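Local coordinates for long form salivary protein D7L1 (Aedes aegypti, PDB 3DXL), which binds and sequesters biogenic amines and cysteinyl and other leukotrienes of the vertebrate host, modulating blood feeding by the female mosquito, at residues G2-D5 with P6-L10; A112-P115 with V116-H120. All coordinates share one frame; numbering follows the deposited sequence.

Contact 1: G2-D5 with P6-L10; sequences GPFD and PEEML
The ring of Phe4 meets Glu8 and Met9 on the first turn of helix 6-20. CB of Glu8 lies at the ring edge, near its plane, 4.0 Å from Phe4 CD1, while CA of Gly2 rests over one face near the rim. Met9 SD approaches obliquely, 4.5 Å from the Phe4 ring centroid and 44° off the normal, a Met-aromatic contact.

Asp5 is the N-cap. Its chi1 of 71° tucks the carboxylate back over its own backbone, between N and C, which lets OD1 accept the hydrogen bond of Glu8 N at 2.8 Å, the N-H arriving close to the line of the C-O bond. In return Asp5 N donates to the anti lone pair of Glu8 OE1 at 2.8 Å and 169°, completing a capping box. Water 1 donates to Pro3 O and Glu8 OE1; water 2 joins Asp5 OD2 to Glu7 OE1, while Glu7 OE2 is hydrogen-bonded to Tyr274 and salt-bridged to Arg198.

Asp5 OD1 and Glu8 OE1 are 3.6 Å apart, a proximity of like charges probably eased by the backbone N-H groups, the waters and the helix N-terminus, whose dipole would favour both carboxylates being ionised.

Contact 2: A112-P115 with V116-H120; sequences AYDP and VHKAH
Tyr113 turns one ring face toward the following helical turn, where CB of Val116 and the backbone N of His117 both lie about 4.0 Å above its plane, offset toward the rim. With chi1 at -173° the ring leans toward the C-terminal end of the helix, which lays it over Val116 and His117. Val116 crosses it at about a right angle and sets CG1 3.8 Å from Tyr113 CE1. On the same side of the ring plane, but by the opposite ring edge, His117 CB lies 3.6 Å from Tyr113 CE2, and the two side chains run obliquely to each other.

Their polar ends are joined by water 3, which lies in the Tyr113 ring plane at its edge, 2.7 Å from Tyr113 OH, and also bonds His117 ND1. Each end has a further partner: Tyr113 OH bonds Tyr92 OH, and His117 NE2 bonds the carbonyl O of Trp37. The imidazole is thus held through both nitrogens, which should restrict its rotation.

Asp114 and Lys118 make a looser pair. Asp114 OD2 and Lys118 NZ are 4.4 Å apart, beyond a salt bridge, and water 4 spans the gap, donating to the carboxylate and accepting from the ammonium.

Pro115 has no N-H for the preceding turn, and the helix kinks there; helical bonding nevertheless resumes around it. His117 N reaches Tyr113 O at 2.9 Å and 165°, and Lys118 N and Ala119 N bond Asp114 O and Pro115 O.

This final part of helix 106-119 presents Val116 to Tyr92 and Val96 of helix 86-97, while Tyr113 and Ala112 touch Phe68 of strand 67-68, and His117 touches Asn39 in a loop.

In the fold
The two contacts mark the first turn of helix 6-20 and the last turns of helix 106-119, both in the N-terminal half, whose pocket takes lipids. Their centres are 21 Å apart and their nearest atoms about 10 Å, with no touch. Trp37, a leukotriene E4 binding residue, relates them: its side chain lies about 6 Å from that of Met9 in contact 1 and about 4 Å from that of His117 in contact 2. Gly130, which also binds leukotriene E4, is about 7 Å from the Met9 side chain and about 10 Å from that of His117. The His117 bond to Trp37 O is consistent with a second-shell role for contact 2; contact 1 is merely near.

Contact 1: G2-D5 with P6-L10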
ATOM      1  N   GLY A   2     -10.509  -2.271  -7.866  1.00 20.02           N
ATOM      2  CA  GLY A   2      -9.592  -2.868  -8.825  1.00 18.61           C
ATOM      3  C   GLY A   2      -9.537  -2.092 -10.128  1.00 17.07           C
ATOM      4  O   GLY A   2     -10.241  -1.087 -10.287  1.00 18.14           O
ATOM      5  N   PRO A   3      -8.688  -2.539 -11.071  1.00 15.81           N
ATOM      6  CA  PRO A   3      -7.794  -3.681 -10.893  1.00 14.47           C
ATOM      7  C   PRO A   3      -6.588  -3.304 -10.020  1.00 13.10           C
ATOM      8  O   PRO A   3      -6.331  -2.116  -9.781  1.00 13.07           O
ATOM      9  CB  PRO A   3      -7.327  -3.972 -12.316  1.00 14.32           C
ATOM     10  CG  PRO A   3      -7.329  -2.609 -12.971  1.00 15.40           C
ATOM     11  CD  PRO A   3      -8.520  -1.908 -12.396  1.00 16.29           C
ATOM     12  N   PHE A   4      -5.866  -4.314  -9.560  1.00 12.19           N
ATOM     13  CA  PHE A   4      -4.690  -4.125  -8.719  1.00 11.28           C
ATOM     14  C   PHE A   4      -3.475  -4.739  -9.380  1.00 10.96           C
ATOM     15  O   PHE A   4      -3.525  -5.884  -9.853  1.00 10.90           O
ATOM     16  CB  PHE A   4      -4.912  -4.779  -7.360  1.00 12.14           C
ATOM     17  CG  PHE A   4      -6.042  -4.191  -6.577  1.00 12.35           C
ATOM     18  CD1 PHE A   4      -5.923  -2.934  -5.983  1.00 13.68           C
ATOM     19  CD2 PHE A   4      -7.233  -4.890  -6.423  1.00 13.46           C
ATOM     20  CE1 PHE A   4      -6.975  -2.396  -5.248  1.00 14.79           C
ATOM     21  CE2 PHE A   4      -8.280  -4.356  -5.690  1.00 14.37           C
ATOM     22  CZ  PHE A   4      -8.156  -3.109  -5.104  1.00 14.98           C
ATOM     23  N   ASP A   5      -2.373  -3.987  -9.403  1.00 10.30           N
ATOM     24  CA  ASP A   5      -1.140  -4.513  -9.947  1.00 10.51           C
ATOM     25  C   ASP A   5      -0.386  -5.308  -8.869  1.00  9.92           C
ATOM     26  O   ASP A   5      -0.856  -5.399  -7.727  1.00  9.58           O
ATOM     27  CB  ASP A   5      -0.299  -3.400 -10.621  1.00 10.15           C
ATOM     28  CG  ASP A   5       0.336  -2.415  -9.633  1.00 10.50           C
ATOM     29  OD1 ASP A   5       0.575  -2.778  -8.465  1.00 10.95           O
ATOM     30  OD2 ASP A   5       0.630  -1.275 -10.067  1.00 11.75           O
ATOM     31  N   PRO A   6       0.737  -5.944  -9.228  1.00 10.17           N
ATOM     32  CA  PRO A   6       1.427  -6.759  -8.221  1.00 10.08           C
ATOM     33  C   PRO A   6       1.852  -6.023  -6.952  1.00  9.72           C
ATOM     34  O   PRO A   6       1.781  -6.597  -5.858  1.00  9.62           O
ATOM     35  CB  PRO A   6       2.639  -7.296  -8.980  1.00 10.86           C
ATOM     36  CG  PRO A   6       2.134  -7.391 -10.391  1.00 10.57           C
ATOM     37  CD  PRO A   6       1.343  -6.119 -10.562  1.00 10.39           C
ATOM     38  N   GLU A   7       2.294  -4.772  -7.101  1.00  9.48           N
ATOM     39  CA  GLU A   7       2.699  -3.947  -5.967  1.00  9.07           C
ATOM     40  C   GLU A   7       1.505  -3.637  -5.077  1.00  8.52           C
ATOM     41  O   GLU A   7       1.609  -3.631  -3.845  1.00  8.36           O
ATOM     42  CB  GLU A   7       3.342  -2.653  -6.471  1.00  9.12           C
ATOM     43  CG  GLU A   7       3.818  -1.708  -5.364  1.00  9.02           C
ATOM     44  CD  GLU A   7       2.707  -0.849  -4.757  1.00  9.11           C
ATOM     45  OE1 GLU A   7       1.687  -0.590  -5.428  1.00  9.47           O
ATOM     46  OE2 GLU A   7       2.886  -0.373  -3.614  1.00  9.65           O
ATOM     47  N   GLU A   8       0.364  -3.380  -5.704  1.00  8.81           N
ATOM     48  CA  GLU A   8      -0.838  -3.044  -4.954  1.00  9.22           C
ATOM     49  C   GLU A   8      -1.325  -4.223  -4.122  1.00  8.99           C
ATOM     50  O   GLU A   8      -1.766  -4.041  -2.990  1.00  9.11           O
ATOM     51  CB  GLU A   8      -1.931  -2.507  -5.873  1.00  9.95           C
ATOM     52  CG  GLU A   8      -1.599  -1.116  -6.410  1.00 10.44           C
ATOM     53  CD  GLU A   8      -2.546  -0.633  -7.482  1.00 12.10           C
ATOM     54  OE1 GLU A   8      -2.798  -1.386  -8.447  1.00 11.82           O
ATOM     55  OE2 GLU A   8      -3.008   0.523  -7.399  1.00 15.91           O
ATOM     56  N   MET A   9      -1.237  -5.432  -4.681  1.00  9.21           N
ATOM     57  CA  MET A   9      -1.595  -6.627  -3.919  1.00  8.93           C
ATOM     58  C   MET A   9      -0.565  -6.929  -2.839  1.00  9.01           C
ATOM     59  O   MET A   9      -0.929  -7.296  -1.727  1.00  8.86           O
ATOM     60  CB  MET A   9      -1.828  -7.835  -4.829  1.00  9.33           C
ATOM     61  CG  MET A   9      -3.019  -7.660  -5.757  1.00 10.41           C
ATOM     62  SD  MET A   9      -4.564  -7.185  -4.920  1.00 11.78           S
ATOM     63  CE  MET A   9      -4.701  -8.428  -3.654  1.00 12.86           C
ATOM     64  N   LEU A  10       0.714  -6.722  -3.148  1.00  8.86           N
ATOM     65  CA  LEU A  10       1.748  -6.924  -2.143  1.00  8.82           C
ATOM     66  C   LEU A  10       1.516  -5.967  -0.971  1.00  8.54           C
ATOM     67  O   LEU A  10       1.641  -6.349   0.199  1.00  9.08           O
ATOM     68  CB  LEU A  10       3.149  -6.725  -2.730  1.00  9.51           C
ATOM     69  CG  LEU A  10       4.319  -7.002  -1.783  1.00 10.24           C
ATOM     70  CD1 LEU A  10       4.401  -8.484  -1.351  1.00 10.96           C
ATOM     71  CD2 LEU A  10       5.603  -6.555  -2.443  1.00 11.16           C
TER
HETATM   72  O   HOH W   1      -3.519  -0.917 -10.991  1.00 16.88           O
HETATM   73  O   HOH W   2       1.849   0.182  -8.120  1.00 11.80           O

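Contact 2: A112-P115 with V116-H120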
ATOM      1  N   ALA A 112     -17.570 -17.186   5.977  1.00 13.28           N
ATOM      2  CA  ALA A 112     -18.316 -17.194   4.717  1.00 13.88           C
ATOM      3  C   ALA A 112     -17.409 -17.375   3.508  1.00 13.32           C
ATOM      4  O   ALA A 112     -17.737 -18.125   2.582  1.00 14.08           O
ATOM      5  CB  ALA A 112     -19.132 -15.926   4.571  1.00 13.74           C
ATOM      6  N   TYR A 113     -16.269 -16.688   3.515  1.00 12.83           N
ATOM      7  CA  TYR A 113     -15.362 -16.729   2.381  1.00 11.86           C
ATOM      8  C   TYR A 113     -14.462 -17.966   2.330  1.00 11.71           C
ATOM      9  O   TYR A 113     -14.047 -18.373   1.253  1.00 11.50           O
ATOM     10  CB  TYR A 113     -14.515 -15.438   2.301  1.00 11.79           C
ATOM     11  CG  TYR A 113     -13.673 -15.374   1.045  1.00 11.54           C
ATOM     12  CD1 TYR A 113     -14.237 -15.004  -0.179  1.00 11.93           C
ATOM     13  CD2 TYR A 113     -12.321 -15.704   1.074  1.00 11.54           C
ATOM     14  CE1 TYR A 113     -13.478 -14.967  -1.337  1.00 11.84           C
ATOM     15  CE2 TYR A 113     -11.556 -15.674  -0.080  1.00 11.85           C
ATOM     16  CZ  TYR A 113     -12.140 -15.302  -1.285  1.00 11.23           C
ATOM     17  OH  TYR A 113     -11.378 -15.283  -2.429  1.00 11.86           O
ATOM     18  N   ASP A 114     -14.144 -18.559   3.480  1.00 11.74           N
ATOM     19  CA  ASP A 114     -13.164 -19.651   3.523  1.00 12.57           C
ATOM     20  C   ASP A 114     -13.460 -20.792   2.508  1.00 12.34           C
ATOM     21  O   ASP A 114     -12.551 -21.252   1.834  1.00 12.33           O
ATOM     22  CB  ASP A 114     -13.002 -20.176   4.957  1.00 13.21           C
ATOM     23  CG  ASP A 114     -11.842 -21.136   5.115  1.00 15.21           C
ATOM     24  OD1 ASP A 114     -10.731 -20.868   4.616  1.00 15.56           O
ATOM     25  OD2 ASP A 114     -12.045 -22.167   5.781  1.00 18.54           O
ATOM     26  N   PRO A 115     -14.726 -21.252   2.393  1.00 12.93           N
ATOM     27  CA  PRO A 115     -14.988 -22.298   1.380  1.00 13.00           C
ATOM     28  C   PRO A 115     -14.651 -21.867  -0.050  1.00 13.05           C
ATOM     29  O   PRO A 115     -14.186 -22.689  -0.854  1.00 13.67           O
ATOM     30  CB  PRO A 115     -16.497 -22.550   1.515  1.00 13.53           C
ATOM     31  CG  PRO A 115     -16.806 -22.157   2.925  1.00 13.61           C
ATOM     32  CD  PRO A 115     -15.946 -20.922   3.146  1.00 12.54           C
ATOM     33  N   VAL A 116     -14.866 -20.585  -0.353  1.00 13.08           N
ATOM     34  CA  VAL A 116     -14.549 -20.037  -1.663  1.00 13.30           C
ATOM     35  C   VAL A 116     -13.039 -19.966  -1.851  1.00 12.67           C
ATOM     36  O   VAL A 116     -12.521 -20.338  -2.895  1.00 12.65           O
ATOM     37  CB  VAL A 116     -15.184 -18.640  -1.874  1.00 13.60           C
ATOM     38  CG1 VAL A 116     -14.775 -18.050  -3.222  1.00 14.13           C
ATOM     39  CG2 VAL A 116     -16.707 -18.720  -1.754  1.00 14.84           C
ATOM     40  N   HIS A 117     -12.335 -19.511  -0.816  1.00 12.72           N
ATOM     41  CA  HIS A 117     -10.884 -19.473  -0.853  1.00 12.58           C
ATOM     42  C   HIS A 117     -10.323 -20.851  -1.232  1.00 12.71           C
ATOM     43  O   HIS A 117      -9.484 -20.970  -2.118  1.00 13.56           O
ATOM     44  CB  HIS A 117     -10.340 -19.022   0.505  1.00 12.02           C
ATOM     45  CG  HIS A 117      -8.849 -18.995   0.574  1.00 12.72           C
ATOM     46  ND1 HIS A 117      -8.091 -18.046  -0.079  1.00 14.55           N
ATOM     47  CD2 HIS A 117      -7.975 -19.802   1.216  1.00 13.57           C
ATOM     48  CE1 HIS A 117      -6.811 -18.273   0.163  1.00 15.29           C
ATOM     49  NE2 HIS A 117      -6.714 -19.330   0.946  1.00 14.74           N
ATOM     50  N   LYS A 118     -10.803 -21.890  -0.557  1.00 12.99           N
ATOM     51  CA  LYS A 118     -10.283 -23.232  -0.780  1.00 13.70           C
ATOM     52  C   LYS A 118     -10.725 -23.829  -2.122  1.00 13.50           C
ATOM     53  O   LYS A 118      -9.911 -24.444  -2.813  1.00 14.57           O
ATOM     54  CB  LYS A 118     -10.633 -24.150   0.386  1.00 13.98           C
ATOM     55  CG  LYS A 118     -10.000 -23.724   1.715  1.00 15.53           C
ATOM     56  CD  LYS A 118      -9.991 -24.858   2.737  1.00 18.20           C
ATOM     57  CE  LYS A 118     -11.395 -25.275   3.113  1.00 18.95           C
ATOM     58  NZ  LYS A 118     -11.379 -26.251   4.228  1.00 18.86           N
ATOM     59  N   ALA A 119     -11.977 -23.579  -2.500  1.00 13.21           N
ATOM     60  CA  ALA A 119     -12.535 -24.139  -3.738  1.00 13.38           C
ATOM     61  C   ALA A 119     -11.982 -23.437  -4.972  1.00 13.32           C
ATOM     62  O   ALA A 119     -12.042 -23.979  -6.075  1.00 13.57           O
ATOM     63  CB  ALA A 119     -14.029 -24.044  -3.724  1.00 13.60           C
ATOM     64  N   HIS A 120     -11.458 -22.223  -4.787  1.00 12.58           N
ATOM     65  CA  HIS A 120     -10.952 -21.416  -5.897  1.00 12.90           C
ATOM     66  C   HIS A 120      -9.572 -20.862  -5.603  1.00 12.82           C
ATOM     67  O   HIS A 120      -9.220 -19.788  -6.091  1.00 12.63           O
ATOM     68  CB  HIS A 120     -11.950 -20.310  -6.237  1.00 12.77           C
ATOM     69  CG  HIS A 120     -13.299 -20.848  -6.597  1.00 12.64           C
ATOM     70  ND1 HIS A 120     -13.625 -21.245  -7.876  1.00 13.32           N
ATOM     71  CD2 HIS A 120     -14.390 -21.097  -5.834  1.00 12.74           C
ATOM     72  CE1 HIS A 120     -14.858 -21.726  -7.882  1.00 13.62           C
ATOM     73  NE2 HIS A 120     -15.344 -21.648  -6.657  1.00 12.71           N
TER
HETATM   74  O   HOH W   3      -8.983 -16.499  -2.228  1.00 14.61           O
HETATM   75  O   HOH W   4     -11.129 -24.637   6.456  1.00 19.68           O